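Local atomic coordinates of 70 kDa protein (Xanthomonas sp., PDB entry 4B2N), a protein that cleaves the polyisoprene chains of natural rubber oxidatively and processively, as a dioxygenase that carries two c-type hemes. Residues A[124-129]-A[134-139]; A[119-122]-A[128-131]; A[240-245]-A[614-619]; A[115-120]-A[167-172]; A[151-156]-A[173-178]. All coordinates share one frame; numbering follows the deposited sequence. Where two conformers were deposited one is given.

How the contacts relate
Four of the five contacts form one cluster at the side of the chain, with centres about 5 to 18 Å apart, and contact 3 stands off, its centre about 18 to 24 Å from theirs. Contacts 4, 2 and 1 follow the path out of helix 114-118, round the loop and into helix 133-141; contact 2 shares Phe119 and Ile120 with contact 4, and Ile128 and Arg129 with contact 1. Contacts 4 and 5 alternate along the chain and meet at the two-stranded sheet of 151-152 and 167-168. Contact 3 joins loops 369 residues apart beside a heme. The cluster is thus one continuous, peripheral packing unit, whereas contact 3 ties the late chain to the early one.

Contact 1: residues A[124-129]-A[134-139]; sequences WGYLIR and EEQVSK
Trp124 and Tyr126 sit on the loop that connects helix 114-118 to helix 133-141, and they fold back onto Gln136 and Val137 of that second helix. It is a short-range loop-on-helix packing, with 184 Å² buried between the two segments and all four touching residues buried. Both aromatic side chains leave the loop with CG anti to the carbonyl carbon (chi1 -56° for Trp124, -69° for Tyr126), and both rings head for the same side of the helix.

The indole brings its six-membered end. Val137 meets it edge-on: CG2 lies near the ring plane, 3.8 Å from Trp124 CZ2, and the two side chains cross at about a right angle. Gln136 comes in at a slant, its CB 3.6 Å from Trp124 CZ3. The far end of the indole is therefore held by the aliphatic part of the helix face, while its polar atom looks elsewhere, Trp124 NE1 bonding to Tyr141 OH one turn further along the same helix. Phe133 also meets the indole, with the two rings only moderately inclined.

Tyr126 and Gln136 point at one another. The amide carbon lies at the edge of the phenol ring, in its plane, and the amide itself is turned 63° from the ring. The phenol oxygen has a bond of its own to Lys549 N, which brings a distant part of the chain to this corner. Within the loop the two rings also meet, Tyr126 CE2 lying in the plane of the indole at its edge.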
# COMPACT_ATOMS: atom_id res chain seq x y z
N TRP A 124 5.16 21.02 17.82
CA TRP A 124 6.57 20.84 17.35
C TRP A 124 7.52 21.57 18.29
O TRP A 124 8.72 21.49 18.12
CB TRP A 124 6.77 21.52 16.02
CG TRP A 124 5.84 21.11 14.90
CD1 TRP A 124 5.02 19.99 14.84
CD2 TRP A 124 5.62 21.83 13.68
NE1 TRP A 124 4.30 19.97 13.70
CE2 TRP A 124 4.64 21.05 12.92
CE3 TRP A 124 6.12 23.01 13.13
CZ2 TRP A 124 4.18 21.44 11.66
CZ3 TRP A 124 5.61 23.43 11.88
CH2 TRP A 124 4.70 22.64 11.14
N GLY A 125 6.98 22.38 19.22
CA GLY A 125 7.84 23.16 20.13
C GLY A 125 8.08 24.61 19.66
O GLY A 125 8.93 25.28 20.24
N TYR A 126 7.28 25.13 18.72
CA TYR A 126 7.43 26.52 18.27
C TYR A 126 6.42 27.31 19.13
O TYR A 126 5.43 26.73 19.62
CB TYR A 126 7.08 26.70 16.79
CG TYR A 126 8.07 26.05 15.83
CD1 TYR A 126 9.35 25.56 16.26
CD2 TYR A 126 7.78 25.99 14.51
CE1 TYR A 126 10.28 24.98 15.34
CE2 TYR A 126 8.66 25.42 13.59
CZ TYR A 126 9.91 24.96 14.01
OH TYR A 126 10.75 24.41 13.07
N LEU A 127 6.67 28.60 19.29
CA LEU A 127 5.73 29.36 20.10
C LEU A 127 4.75 30.14 19.23
O LEU A 127 3.64 30.36 19.66
CB LEU A 127 6.46 30.36 21.00
CG LEU A 127 7.35 29.71 22.07
CD1 LEU A 127 8.28 30.76 22.71
CD2 LEU A 127 6.50 29.07 23.16
N ILE A 128 5.19 30.61 18.05
CA ILE A 128 4.30 31.33 17.14
C ILE A 128 4.41 30.79 15.70
O ILE A 128 5.37 30.06 15.35
CB ILE A 128 4.59 32.85 17.15
CG1 ILE A 128 6.00 33.08 16.64
CG2 ILE A 128 4.24 33.49 18.52
CD1 ILE A 128 6.24 34.50 16.18
N ARG A 129 3.43 31.09 14.89
CA ARG A 129 3.31 30.40 13.55
C ARG A 129 4.45 30.88 12.69
O ARG A 129 4.61 32.09 12.46
CB ARG A 129 1.99 30.80 12.87
CG ARG A 129 1.83 30.36 11.40
CD ARG A 129 0.53 30.87 10.76
NE ARG A 129 -0.43 30.66 11.81
CZ ARG A 129 -1.02 29.52 12.07
NH1 ARG A 129 -0.89 28.45 11.24
NH2 ARG A 129 -1.75 29.47 13.16
N GLU A 134 3.22 25.98 6.21
CA GLU A 134 2.61 25.01 5.33
C GLU A 134 3.70 24.09 4.73
O GLU A 134 3.58 22.86 4.70
CB GLU A 134 1.78 25.84 4.30
CG GLU A 134 0.72 25.04 3.60
CD GLU A 134 -0.01 25.88 2.55
OE1 GLU A 134 -0.52 27.00 2.88
OE2 GLU A 134 -0.05 25.36 1.42
N GLU A 135 4.85 24.65 4.40
CA GLU A 135 5.96 23.82 3.97
C GLU A 135 6.52 22.92 5.07
O GLU A 135 6.91 21.79 4.80
CB GLU A 135 7.08 24.70 3.41
CG GLU A 135 8.32 23.88 3.01
CD GLU A 135 9.35 24.74 2.26
OE1 GLU A 135 9.97 25.65 2.84
OE2 GLU A 135 9.48 24.55 1.05
N GLN A 136 6.68 23.45 6.28
CA GLN A 136 7.15 22.64 7.40
C GLN A 136 6.25 21.43 7.69
O GLN A 136 6.76 20.36 8.07
CB GLN A 136 7.31 23.51 8.68
CG GLN A 136 8.54 24.43 8.51
CD GLN A 136 9.04 24.96 9.85
OE1 GLN A 136 9.12 26.19 10.08
NE2 GLN A 136 9.42 24.05 10.70
N VAL A 137 4.93 21.60 7.48
CA VAL A 137 4.05 20.45 7.64
C VAL A 137 4.48 19.32 6.71
O VAL A 137 4.60 18.19 7.17
CB VAL A 137 2.57 20.76 7.44
CG1 VAL A 137 1.71 19.49 7.49
CG2 VAL A 137 2.14 21.77 8.49
N SER A 138 4.67 19.64 5.44
CA SER A 138 5.10 18.67 4.39
C SER A 138 6.40 18.06 4.78
O SER A 138 6.57 16.86 4.69
CB SER A 138 5.26 19.38 3.03
OG SER A 138 3.96 19.34 2.39
N LYS A 139 7.35 18.91 5.17
CA LYS A 139 8.68 18.40 5.50
C LYS A 139 8.64 17.43 6.70
O LYS A 139 9.16 16.33 6.62
CB LYS A 139 9.63 19.55 5.83
CG LYS A 139 10.21 20.26 4.62
CD LYS A 139 10.85 21.57 5.13
CE LYS A 139 11.54 22.31 4.05
NZ LYS A 139 12.32 23.33 4.79

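Contact 2: residues A[119-122]-A[128-131]; sequences FIFL and IRPP
Phe121 turns its CG between the backbone N and the carbonyl carbon (chi1 55°), which sends the ring off the loop toward Arg129; Arg129, extended at first, bends at chi3 (-42°) and brings its guanidinium round to the edge of that ring. Phe121 thereby meets Arg129 twice. The backbone end of the arginine covers one face, with Arg129 CA 3.7 Å from the centroid of the Phe121 ring and nearly above it, a CH-pi contact. The Phe119 carbonyl oxygen lies over the opposite face, so the ring is sandwiched between two parts of the backbone. The second meeting is at the rim: Phe121 CE2 stands 3.5 Å from Arg129 NH2, and since the planes are 87° apart, the edge of the phenyl is set against a face of the guanidinium.

Phe119 answers with the reverse geometry. Arg129 NH2 lies over its face, toward the rim, 3.8 Å from Phe119 CE1, so here it is the guanidinium that offers an edge. The cation-pi attraction is at most weak, with Arg129 CZ 5.3 Å from the centroid of the Phe119 ring. Pro130 completes the patch, its CD 4.1 Å from Phe121 CB.

The strongest polar partner of the arginine is the His118 carbonyl, which takes bonds from both NH1 and NH2 of Arg129; Phe133 adds another cation-pi contact. This two-point grip limits the rotation of the guanidinium. The positive charge is probably steadied mainly by the carbonyl that ends helix 114-118, with the rings adding little more than packing.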
# COMPACT_ATOMS: atom_id res chain seq x y z
N PHE A 119 -2.71 25.14 14.63
CA PHE A 119 -1.73 25.50 15.71
C PHE A 119 -0.74 24.38 15.99
O PHE A 119 -0.06 24.40 17.00
CB PHE A 119 -2.44 26.01 17.01
CG PHE A 119 -3.01 27.41 16.84
CD1 PHE A 119 -2.21 28.54 17.01
CD2 PHE A 119 -4.32 27.62 16.44
CE1 PHE A 119 -2.72 29.85 16.82
CE2 PHE A 119 -4.84 28.92 16.25
CZ PHE A 119 -4.05 30.04 16.44
N ILE A 120 -0.70 23.34 15.14
CA ILE A 120 0.13 22.18 15.49
C ILE A 120 1.62 22.52 15.58
O ILE A 120 2.35 21.73 16.08
CB ILE A 120 -0.03 21.02 14.42
CG1 ILE A 120 0.34 19.65 15.02
CG2 ILE A 120 0.67 21.38 13.11
CD1 ILE A 120 -0.42 18.57 14.28
N PHE A 121 2.10 23.63 15.06
CA PHE A 121 3.51 24.04 15.34
C PHE A 121 3.73 24.07 16.88
O PHE A 121 4.87 23.93 17.32
CB PHE A 121 3.86 25.43 14.74
CG PHE A 121 2.94 26.53 15.15
CD1 PHE A 121 3.21 27.27 16.32
CD2 PHE A 121 1.80 26.83 14.37
CE1 PHE A 121 2.35 28.28 16.68
CE2 PHE A 121 0.92 27.83 14.75
CZ PHE A 121 1.17 28.54 15.92
N LEU A 122 2.68 24.33 17.68
CA LEU A 122 2.86 24.31 19.16
C LEU A 122 3.41 22.97 19.57
O LEU A 122 4.33 22.92 20.40
CB LEU A 122 1.58 24.59 19.95
CG LEU A 122 1.07 26.01 19.77
CD1 LEU A 122 -0.31 26.14 20.41
CD2 LEU A 122 2.09 27.04 20.33
N ILE A 128 5.19 30.61 18.05
CA ILE A 128 4.30 31.33 17.14
C ILE A 128 4.41 30.79 15.70
O ILE A 128 5.37 30.06 15.35
CB ILE A 128 4.59 32.85 17.15
CG1 ILE A 128 6.00 33.08 16.64
CG2 ILE A 128 4.24 33.49 18.52
CD1 ILE A 128 6.24 34.50 16.18
N ARG A 129 3.43 31.09 14.89
CA ARG A 129 3.31 30.40 13.55
C ARG A 129 4.45 30.88 12.69
O ARG A 129 4.61 32.09 12.46
CB ARG A 129 1.99 30.80 12.87
CG ARG A 129 1.83 30.36 11.40
CD ARG A 129 0.53 30.87 10.76
NE ARG A 129 -0.43 30.66 11.81
CZ ARG A 129 -1.02 29.52 12.07
NH1 ARG A 129 -0.89 28.45 11.24
NH2 ARG A 129 -1.75 29.47 13.16
N PRO A 130 5.27 29.94 12.18
CA PRO A 130 6.29 30.41 11.30
C PRO A 130 5.70 30.67 9.87
O PRO A 130 4.64 30.15 9.56
CB PRO A 130 7.28 29.27 11.31
CG PRO A 130 6.39 28.04 11.45
CD PRO A 130 5.33 28.49 12.44
N PRO A 131 6.32 31.54 9.07
CA PRO A 131 5.62 31.91 7.82
C PRO A 131 5.78 30.82 6.81
O PRO A 131 5.07 30.83 5.79
CB PRO A 131 6.33 33.18 7.37
CG PRO A 131 7.67 33.16 8.04
CD PRO A 131 7.39 32.51 9.39

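Contact 3: residues A[240-245]-A[614-619]; sequences LPWSTG and SPPPIT
Trp242 points its indole end-on into the residues of 614-619, an extended, proline-rich run with backbone angles close to polyproline II that leads into helix 620-626. Pro616 and Ile618 face it from across the contact, and Pro615 crosses it at an angle. All three reach the six-membered ring at a slant.

Two of the three groups meet CZ2 and the third CZ3. Pro615 CB lies 3.6 Å from Trp242 CZ3, Pro616 CG 3.7 Å from Trp242 CZ2, and Ile618 CD1 3.5 Å from that same CZ2, so the outer rim of the indole is wedged among three aliphatic groups. With CG anti to the backbone N (chi1 -167°), the ring stands well out from its own loop to get there. Its NE1 is taken by the Asp594 carbonyl, and Tyr597 meets the indole edge-to-face.

The contact joins loops 369 residues apart next to a heme. Pro241 touches the heme c and belongs to its pocket, while the side chain of Trp242 stays about 9 Å from the cofactor. Ser223, on helix 218-226, bridges to the proline run: its OG bonds both Pro616 O and Ile618 N. Beyond the tryptophan the loop turns on itself, where Ser243 OG donates to Gly245 O at 2.8 Å, lying in the carbonyl plane.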
# COMPACT_ATOMS: atom_id res chain seq x y z
N LEU A 240 -5.33 4.45 14.36
CA LEU A 240 -4.62 5.09 13.24
C LEU A 240 -3.25 4.44 13.21
O LEU A 240 -2.82 3.87 14.20
CB LEU A 240 -4.58 6.61 13.35
CG LEU A 240 -3.56 7.21 14.30
CD1 LEU A 240 -3.71 8.66 14.65
CD2 LEU A 240 -3.78 6.42 15.52
N PRO A 241 -2.60 4.44 12.05
CA PRO A 241 -1.38 3.66 11.91
C PRO A 241 -0.19 4.36 12.56
O PRO A 241 -0.27 5.56 12.85
CB PRO A 241 -1.17 3.52 10.40
CG PRO A 241 -2.14 4.41 9.75
CD PRO A 241 -3.02 5.11 10.80
N TRP A 242 0.88 3.59 12.82
CA TRP A 242 2.12 4.17 13.41
C TRP A 242 3.24 3.79 12.51
O TRP A 242 3.00 3.07 11.51
CB TRP A 242 2.26 3.58 14.82
CG TRP A 242 3.28 4.27 15.70
CD1 TRP A 242 4.60 3.88 15.90
CD2 TRP A 242 3.08 5.46 16.56
NE1 TRP A 242 5.22 4.73 16.79
CE2 TRP A 242 4.36 5.71 17.22
CE3 TRP A 242 2.01 6.31 16.84
CZ2 TRP A 242 4.54 6.75 18.16
CZ3 TRP A 242 2.18 7.36 17.77
CH2 TRP A 242 3.41 7.57 18.40
N SER A 243 4.47 4.22 12.79
CA SER A 243 5.54 3.72 11.99
C SER A 243 6.79 3.75 12.85
O SER A 243 6.84 4.47 13.88
CB SER A 243 5.73 4.58 10.74
OG SER A 243 6.03 5.92 11.09
N THR A 244 7.78 3.02 12.39
CA THR A 244 9.05 3.07 13.00
C THR A 244 9.92 4.14 12.41
O THR A 244 10.92 4.57 13.06
CB THR A 244 9.79 1.73 13.00
OG1 THR A 244 10.05 1.31 11.67
CG2 THR A 244 8.95 0.66 13.69
N GLY A 245 9.52 4.65 11.23
CA GLY A 245 10.32 5.64 10.53
C GLY A 245 9.51 6.20 9.39
O GLY A 245 8.29 6.42 9.56
N SER A 614 -0.55 5.20 26.00
CA SER A 614 -0.88 6.22 25.04
C SER A 614 0.35 6.53 24.18
O SER A 614 1.47 6.21 24.59
CB SER A 614 -1.27 7.47 25.80
OG SER A 614 -2.54 7.23 26.38
N PRO A 615 0.15 7.14 23.00
CA PRO A 615 1.27 7.36 22.10
C PRO A 615 2.36 8.20 22.76
O PRO A 615 2.08 9.20 23.48
CB PRO A 615 0.63 8.10 20.90
CG PRO A 615 -0.83 7.70 20.94
CD PRO A 615 -1.15 7.55 22.42
N PRO A 616 3.57 7.75 22.65
CA PRO A 616 4.70 8.52 23.19
C PRO A 616 4.84 9.84 22.38
O PRO A 616 4.70 9.80 21.16
CB PRO A 616 5.90 7.61 22.91
CG PRO A 616 5.45 6.74 21.79
CD PRO A 616 3.97 6.52 21.97
N PRO A 617 5.15 10.97 23.05
CA PRO A 617 5.57 12.12 22.31
C PRO A 617 6.91 11.79 21.62
O PRO A 617 7.90 11.51 22.28
CB PRO A 617 5.69 13.21 23.39
CG PRO A 617 6.04 12.48 24.67
CD PRO A 617 5.27 11.17 24.52
N ILE A 618 6.94 11.80 20.30
CA ILE A 618 8.18 11.45 19.60
C ILE A 618 9.17 12.63 19.66
O ILE A 618 8.80 13.73 19.28
CB ILE A 618 7.88 11.01 18.16
CG1 ILE A 618 7.06 9.72 18.18
CG2 ILE A 618 9.20 10.85 17.43
CD1 ILE A 618 6.72 9.17 16.81
N THR A 619 10.38 12.42 20.16
CA THR A 619 11.34 13.52 20.43
C THR A 619 12.14 13.90 19.20
O THR A 619 12.16 13.17 18.25
CB THR A 619 12.35 13.13 21.50
OG1 THR A 619 13.17 12.06 21.04
CG2 THR A 619 11.62 12.69 22.85

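Contact 4: residues A[115-120]-A[167-172]; sequences TSYHFI and GQLPLG
Tyr117 OH and Gln168 O are joined by one water, which lies 2.6 Å from Tyr117 OH and donates to Gln168 O at 2.8 Å. Tyr117 OH and Gln168 O themselves are 4.5 Å apart, so the water is what couples them. It sits at the edge of the Tyr117 ring, in its plane. The tyrosine rises from helix 114-118 with CG anti to the backbone N (chi1 165°), toward the chain that runs on from strand 167-168.

Leu169 takes one face of the ring. Its CD2 is 3.5 Å from Tyr117 CE2 and 3.8 Å from the ring centroid, 26° off the normal, a CH-pi contact displaced toward the rim. Pro170 comes from the other side to the hydroxyl, its CD 3.7 Å from Tyr117 OH. Val137 of helix 133-141 also packs on the phenol, and Tyr152 of strand 151-152 meets the ring edge-to-face, so helix, helix and two-stranded sheet converge on this one side chain.

Around the phenol oxygen stand Leu169 CD2, Pro170 CD and Val137. The water gives this buried hydroxyl a polar partner among aliphatic groups, and it serves the strand carbonyl as well.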
# COMPACT_ATOMS: atom_id res chain seq x y z
N THR A 115 -8.74 23.74 13.98
CA THR A 115 -7.94 24.73 14.74
C THR A 115 -6.72 24.14 15.43
O THR A 115 -5.63 24.78 15.49
CB THR A 115 -8.84 25.55 15.72
OG1 THR A 115 -9.62 26.42 14.89
CG2 THR A 115 -7.99 26.41 16.69
N SER A 116 -6.82 22.90 15.86
CA SER A 116 -5.68 22.26 16.41
C SER A 116 -4.58 22.04 15.36
O SER A 116 -3.37 22.17 15.68
CB SER A 116 -6.04 20.88 16.93
OG SER A 116 -6.92 20.95 18.05
N TYR A 117 -5.00 21.66 14.15
CA TYR A 117 -4.06 21.52 13.08
C TYR A 117 -3.40 22.89 12.73
O TYR A 117 -2.20 22.99 12.60
CB TYR A 117 -4.69 20.89 11.80
CG TYR A 117 -3.78 21.09 10.64
CD1 TYR A 117 -2.75 20.17 10.36
CD2 TYR A 117 -3.92 22.19 9.80
CE1 TYR A 117 -1.88 20.37 9.31
CE2 TYR A 117 -3.07 22.40 8.72
CZ TYR A 117 -2.05 21.46 8.48
OH TYR A 117 -1.22 21.59 7.44
N HIS A 118 -4.20 23.92 12.70
CA HIS A 118 -3.74 25.26 12.45
C HIS A 118 -2.64 25.66 13.41
O HIS A 118 -1.75 26.47 13.03
CB HIS A 118 -4.90 26.23 12.57
CG HIS A 118 -4.64 27.58 11.95
ND1 HIS A 118 -4.28 27.73 10.63
CD2 HIS A 118 -4.65 28.84 12.52
CE1 HIS A 118 -4.12 29.04 10.37
NE2 HIS A 118 -4.37 29.73 11.52
N PHE A 119 -2.71 25.14 14.63
CA PHE A 119 -1.73 25.50 15.71
C PHE A 119 -0.74 24.38 15.99
O PHE A 119 -0.06 24.40 17.00
CB PHE A 119 -2.44 26.01 17.01
CG PHE A 119 -3.01 27.41 16.84
CD1 PHE A 119 -2.21 28.54 17.01
CD2 PHE A 119 -4.32 27.62 16.44
CE1 PHE A 119 -2.72 29.85 16.82
CE2 PHE A 119 -4.84 28.92 16.25
CZ PHE A 119 -4.05 30.04 16.44
N ILE A 120 -0.70 23.34 15.14
CA ILE A 120 0.13 22.18 15.49
C ILE A 120 1.62 22.52 15.58
O ILE A 120 2.35 21.73 16.08
CB ILE A 120 -0.03 21.02 14.42
CG1 ILE A 120 0.34 19.65 15.02
CG2 ILE A 120 0.67 21.38 13.11
CD1 ILE A 120 -0.42 18.57 14.28
N GLY A 167 -7.54 27.82 4.25
CA GLY A 167 -6.25 27.15 4.48
C GLY A 167 -6.08 26.01 3.45
O GLY A 167 -7.06 25.59 2.84
N GLN A 168 -4.83 25.58 3.22
CA GLN A 168 -4.50 24.49 2.33
C GLN A 168 -3.72 23.46 3.13
O GLN A 168 -2.74 23.80 3.85
CB GLN A 168 -3.63 25.03 1.13
CG GLN A 168 -2.95 23.96 0.25
CD GLN A 168 -3.92 23.42 -0.80
OE1 GLN A 168 -5.15 23.75 -0.78
NE2 GLN A 168 -3.44 22.47 -1.62
N LEU A 169 -4.03 22.18 2.86
CA LEU A 169 -3.35 21.08 3.45
C LEU A 169 -2.44 20.41 2.45
O LEU A 169 -2.75 20.42 1.26
CB LEU A 169 -4.36 19.98 3.92
CG LEU A 169 -5.43 20.45 4.92
CD1 LEU A 169 -6.63 19.49 4.85
CD2 LEU A 169 -4.77 20.53 6.30
N PRO A 170 -1.33 19.80 2.92
CA PRO A 170 -0.52 19.01 1.98
C PRO A 170 -1.23 17.78 1.48
O PRO A 170 -2.18 17.28 2.14
CB PRO A 170 0.64 18.48 2.86
CG PRO A 170 0.74 19.40 3.98
CD PRO A 170 -0.71 19.84 4.26
N LEU A 171 -0.76 17.21 0.37
CA LEU A 171 -1.26 15.96 -0.13
C LEU A 171 -1.07 14.96 0.97
O LEU A 171 0.01 14.88 1.54
CB LEU A 171 -0.38 15.51 -1.28
CG LEU A 171 -0.74 14.19 -1.93
CD1 LEU A 171 -2.16 14.13 -2.52
CD2 LEU A 171 0.40 13.90 -2.95
N GLY A 172 -2.08 14.18 1.30
CA GLY A 172 -1.82 13.24 2.43
C GLY A 172 -2.57 13.55 3.69
O GLY A 172 -2.74 12.69 4.55
O HOH W 1 -1.19 23.89 6.16

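Contact 5: residues A[151-156]-A[173-178]; sequences PYPLPG and LIQGKD
Gln175 reaches across to 151-156 with its whole side chain. Gln175 CB already lies 3.4 Å from Pro151 O; from there the chain sets out with CG anti to the backbone N (chi1 167°) and stays extended, running past the carbonyl to the proline beyond. Gln175 CD stands 3.7 Å from Pro153 CD. At the tip the amide divides its work. Gln175 OE1 rests 3.5 Å from Pro153 CD and accepts a bond from Gly185 N, while Gln175 NE2 donates to Pro151 O at 2.9 Å, with an N-H...O angle of 145°. Gln175 NE2 also lies 3.4 Å from Tyr152 CA.

Those two segments belong to different small sheets: 151-152 pairs antiparallel with 167-168, and 173-174 is an outermost strand of the three-stranded antiparallel sheet that also holds 186-189 and 112-113. The glutamine, just past strand 173-174, links the two sheets, and Gly164 O gives its NE2 a second acceptor.

The approach to Pro151 O is from above the carbonyl plane, 53° out of it. A water also donates to that oxygen at 2.8 Å, and the same water accepts from Gln175 N at 3.0 Å.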
# COMPACT_ATOMS: atom_id res chain seq x y z
N PRO A 151 -8.64 22.03 1.00
CA PRO A 151 -8.82 23.18 1.95
C PRO A 151 -9.07 22.78 3.42
O PRO A 151 -9.54 21.66 3.72
CB PRO A 151 -10.06 23.89 1.36
CG PRO A 151 -10.90 22.78 0.82
CD PRO A 151 -9.88 21.76 0.23
N TYR A 152 -8.79 23.71 4.33
CA TYR A 152 -9.23 23.53 5.72
C TYR A 152 -9.58 24.92 6.25
O TYR A 152 -9.07 25.89 5.71
CB TYR A 152 -8.14 22.88 6.57
CG TYR A 152 -7.01 23.79 7.01
CD1 TYR A 152 -7.12 24.50 8.28
CD2 TYR A 152 -5.85 23.93 6.24
CE1 TYR A 152 -6.06 25.32 8.73
CE2 TYR A 152 -4.81 24.72 6.71
CZ TYR A 152 -4.93 25.38 7.94
OH TYR A 152 -3.93 26.15 8.44
N PRO A 153 -10.49 25.01 7.27
CA PRO A 153 -10.88 26.37 7.67
C PRO A 153 -9.91 26.95 8.71
O PRO A 153 -9.52 26.27 9.68
CB PRO A 153 -12.26 26.14 8.34
CG PRO A 153 -12.11 24.76 8.95
CD PRO A 153 -11.35 23.98 7.90
N LEU A 154 -9.50 28.20 8.47
CA LEU A 154 -8.76 28.99 9.47
C LEU A 154 -9.72 29.26 10.62
O LEU A 154 -10.95 29.24 10.40
CB LEU A 154 -8.30 30.29 8.82
CG LEU A 154 -7.47 30.18 7.51
CD1 LEU A 154 -6.77 31.52 7.31
CD2 LEU A 154 -6.44 29.05 7.48
N PRO A 155 -9.17 29.58 11.82
CA PRO A 155 -9.98 29.89 12.97
C PRO A 155 -11.03 30.92 12.60
O PRO A 155 -10.72 31.90 11.93
CB PRO A 155 -8.95 30.47 13.96
CG PRO A 155 -7.73 29.62 13.70
CD PRO A 155 -7.72 29.54 12.17
N GLY A 156 -12.27 30.65 12.99
CA GLY A 156 -13.32 31.61 12.74
C GLY A 156 -14.10 31.34 11.47
O GLY A 156 -15.27 31.79 11.33
N LEU A 173 -2.97 14.80 3.83
CA LEU A 173 -3.91 15.15 4.91
C LEU A 173 -5.16 15.60 4.19
O LEU A 173 -5.11 16.05 3.01
CB LEU A 173 -3.45 16.32 5.81
CG LEU A 173 -2.17 16.05 6.64
CD1 LEU A 173 -1.66 17.27 7.42
CD2 LEU A 173 -2.30 14.82 7.57
N ILE A 174 -6.28 15.54 4.94
CA ILE A 174 -7.53 15.94 4.36
C ILE A 174 -8.46 16.47 5.43
O ILE A 174 -8.48 15.97 6.57
CB ILE A 174 -8.18 14.75 3.53
CG1 ILE A 174 -9.30 15.27 2.62
CG2 ILE A 174 -8.68 13.61 4.48
CD1 ILE A 174 -9.96 14.22 1.70
N GLN A 175 -9.22 17.49 5.06
CA GLN A 175 -10.43 17.78 5.78
C GLN A 175 -11.62 17.06 5.06
O GLN A 175 -12.24 16.17 5.65
CB GLN A 175 -10.71 19.29 5.88
CG GLN A 175 -12.13 19.60 6.36
CD GLN A 175 -12.65 21.02 6.10
OE1 GLN A 175 -13.55 21.44 6.79
NE2 GLN A 175 -12.10 21.72 5.10
N GLY A 176 -11.90 17.47 3.81
CA GLY A 176 -12.83 16.80 3.01
C GLY A 176 -14.26 16.89 3.49
O GLY A 176 -14.56 17.70 4.38
N LYS A 177 -15.10 16.02 2.96
CA LYS A 177 -16.55 16.04 3.25
C LYS A 177 -16.99 14.74 3.88
O LYS A 177 -16.47 13.67 3.50
CB LYS A 177 -17.32 16.27 1.98
CG LYS A 177 -16.95 17.57 1.31
CD LYS A 177 -17.61 17.66 -0.05
CE LYS A 177 -17.79 19.09 -0.51
NZ LYS A 177 -17.83 19.02 -1.99
N ASP A 178 -17.91 14.84 4.83
CA ASP A 178 -18.41 13.67 5.58
C ASP A 178 -19.46 12.92 4.72
O ASP A 178 -19.67 13.25 3.57
CB ASP A 178 -18.95 14.11 6.93
CG ASP A 178 -20.16 15.07 6.83
OD1 ASP A 178 -20.89 15.13 5.81
OD2 ASP A 178 -20.44 15.71 7.83
O HOH W 2 -9.57 19.14 2.54